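Local coordinates for protein acyl-CoA dehydrogenase (Thermus thermophilus, PDB 2Z1Q) that probably oxidises saturated acyl-CoA thioesters to 2,3-dehydroacyl-CoA, using bound FAD as cofactor and passing the electrons to an acceptor, at residues M223-S228 and Y388-I393. Sequence-based numbering, arbitrary orientation.
Sequences MGIKAS and YRDARI
In the wall of the FAD pocket of this acyl-CoA dehydrogenase, the loop between strands 214-216 and 230-235 of the middle domain docks on helix 383-392 of the C-terminal domain through Arg389 and Asp390. The Arg389 chain, bent at chi3 (-68°), turns NH1 onto Met223 O at 2.7 Å; the carbonyl meets the guanidinium edge 3° out of its plane, and the N-H...O angle of 165° makes the bond nearly straight. NE of the same group forms a salt bridge with Glu385 OE2, so two different nitrogens are held, which restricts rotation of the guanidinium. Asp390 OD1 accepts the backbone N-H of Ile225 (N to OD1 2.7 Å), the donor standing above the carboxylate plane. A water joins the two grips, donating to Asp390 OD1 (2.9 Å) and accepting from Lys226 N and Arg389 NH1. Lys226 NZ comes within 3.2 Å of Arg389 NH1, a like-charge approach, while bonding to Lys222 O. Gly224 fits because a CB would collide with Arg389 O. Apolar contacts flank the polar centre: Met223 SD lies 4.0 Å from Arg392 CB, and Ile225 CD1 meets Ile393 CG2 at 4.2 Å, both isoleucines touching FAD. A methionine replacing Arg389 would probably leave Met223 O without its charged donor and Glu385 without its mate. Asp390 and Glu385 probably offset the crowded positive charge, while two direct bonds and a shared water tie loop to helix beside the cofactor.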
loop_
_atom_site.group_PDB
_atom_site.type_symbol
_atom_site.label_atom_id
_atom_site.label_comp_id
_atom_site.label_asym_id
_atom_site.label_seq_id
_atom_site.Cartn_x
_atom_site.Cartn_y
_atom_site.Cartn_z
ATOM N N MET B 223 -0.163 0.335 -14.545
ATOM C CA MET B 223 0.968 0.218 -13.624
ATOM C C MET B 223 1.465 -1.212 -13.464
ATOM O O MET B 223 2.634 -1.416 -13.151
ATOM C CB MET B 223 0.699 0.856 -12.232
ATOM C CG MET B 223 0.027 0.005 -11.186
ATOM S SD MET B 223 0.266 0.526 -9.475
ATOM C CE MET B 223 -0.562 2.114 -9.486
ATOM N N GLY B 224 0.593 -2.190 -13.713
ATOM C CA GLY B 224 0.976 -3.587 -13.553
ATOM C C GLY B 224 0.270 -4.569 -14.468
ATOM O O GLY B 224 -0.463 -4.172 -15.370
ATOM N N ILE B 225 0.455 -5.862 -14.195
ATOM C CA ILE B 225 -0.084 -6.936 -15.033
ATOM C C ILE B 225 0.093 -6.578 -16.513
ATOM O O ILE B 225 -0.840 -6.683 -17.316
ATOM C CB ILE B 225 -1.586 -7.271 -14.741
ATOM C CG1 ILE B 225 -2.490 -6.061 -14.934
ATOM C CG2 ILE B 225 -1.751 -7.762 -13.325
ATOM C CD1 ILE B 225 -3.944 -6.429 -14.759
ATOM N N LYS B 226 1.307 -6.149 -16.857
ATOM C CA LYS B 226 1.630 -5.769 -18.230
ATOM C C LYS B 226 1.545 -6.946 -19.206
ATOM O O LYS B 226 1.337 -6.749 -20.404
ATOM C CB LYS B 226 3.020 -5.143 -18.284
ATOM C CG LYS B 226 3.123 -3.769 -17.619
ATOM C CD LYS B 226 4.567 -3.299 -17.588
ATOM C CE LYS B 226 4.641 -1.857 -17.119
ATOM N NZ LYS B 226 3.816 -1.742 -15.916
ATOM N N ALA B 227 1.700 -8.167 -18.692
ATOM C CA ALA B 227 1.612 -9.361 -19.537
ATOM C C ALA B 227 0.174 -9.590 -19.980
ATOM O O ALA B 227 -0.103 -10.477 -20.781
ATOM C CB ALA B 227 2.104 -10.592 -18.779
ATOM N N SER B 228 -0.752 -8.802 -19.458
ATOM C CA SER B 228 -2.146 -8.990 -19.847
ATOM C C SER B 228 -2.545 -7.996 -20.929
ATOM O O SER B 228 -2.060 -6.858 -20.953
ATOM C CB SER B 228 -3.071 -8.835 -18.625
ATOM O OG SER B 228 -4.434 -9.025 -18.977
ATOM N N TYR B 388 4.288 -6.150 -6.407
ATOM C CA TYR B 388 3.701 -5.004 -5.728
ATOM C C TYR B 388 2.782 -4.296 -6.722
ATOM O O TYR B 388 1.657 -3.921 -6.380
ATOM C CB TYR B 388 4.787 -4.034 -5.281
ATOM C CG TYR B 388 4.260 -2.810 -4.561
ATOM C CD1 TYR B 388 3.924 -2.874 -3.212
ATOM C CD2 TYR B 388 4.093 -1.590 -5.229
ATOM C CE1 TYR B 388 3.439 -1.765 -2.537
ATOM C CE2 TYR B 388 3.607 -0.466 -4.555
ATOM C CZ TYR B 388 3.285 -0.571 -3.205
ATOM O OH TYR B 388 2.815 0.496 -2.480
ATOM N N ARG B 389 3.246 -4.118 -7.957
ATOM C CA ARG B 389 2.415 -3.444 -8.941
ATOM C C ARG B 389 1.221 -4.294 -9.410
ATOM O O ARG B 389 0.093 -3.789 -9.478
ATOM C CB ARG B 389 3.263 -2.976 -10.129
ATOM C CG ARG B 389 4.133 -1.743 -9.815
ATOM C CD ARG B 389 4.927 -1.232 -11.025
ATOM N NE ARG B 389 5.955 -2.197 -11.388
ATOM C CZ ARG B 389 5.843 -3.076 -12.381
ATOM N NH1 ARG B 389 4.757 -3.113 -13.152
ATOM N NH2 ARG B 389 6.793 -3.972 -12.567
ATOM N N ASP B 390 1.470 -5.578 -9.687
ATOM C CA ASP B 390 0.411 -6.490 -10.137
ATOM C C ASP B 390 -0.714 -6.629 -9.109
ATOM O O ASP B 390 -1.876 -6.843 -9.463
ATOM C CB ASP B 390 0.978 -7.896 -10.405
ATOM C CG ASP B 390 1.934 -7.947 -11.593
ATOM O OD1 ASP B 390 2.098 -6.915 -12.289
ATOM O OD2 ASP B 390 2.523 -9.027 -11.832
ATOM N N ALA B 391 -0.360 -6.525 -7.833
ATOM C CA ALA B 391 -1.352 -6.700 -6.775
ATOM C C ALA B 391 -2.409 -5.619 -6.689
ATOM O O ALA B 391 -3.579 -5.899 -6.445
ATOM C CB ALA B 391 -0.654 -6.816 -5.438
ATOM N N ARG B 392 -1.968 -4.385 -6.887
ATOM C CA ARG B 392 -2.819 -3.205 -6.787
ATOM C C ARG B 392 -4.201 -3.304 -7.469
ATOM O O ARG B 392 -5.202 -2.812 -6.931
ATOM C CB ARG B 392 -2.049 -1.983 -7.329
ATOM C CG ARG B 392 -2.242 -0.708 -6.515
ATOM C CD ARG B 392 -3.682 -0.586 -6.175
ATOM N NE ARG B 392 -4.043 0.345 -5.124
ATOM C CZ ARG B 392 -5.286 0.406 -4.667
ATOM N NH1 ARG B 392 -5.632 1.260 -3.710
ATOM N NH2 ARG B 392 -6.181 -0.432 -5.165
ATOM N N ILE B 393 -4.267 -3.938 -8.634
ATOM C CA ILE B 393 -5.538 -4.047 -9.359
ATOM C C ILE B 393 -6.605 -4.886 -8.647
ATOM O O ILE B 393 -7.803 -4.657 -8.811
ATOM C CB ILE B 393 -5.298 -4.624 -10.786
ATOM C CG1 ILE B 393 -6.542 -4.422 -11.656
ATOM C CG2 ILE B 393 -4.944 -6.106 -10.703
ATOM C CD1 ILE B 393 -6.951 -2.962 -11.826
HETATM O O HOH W 1 3.334 -5.660 -14.606
#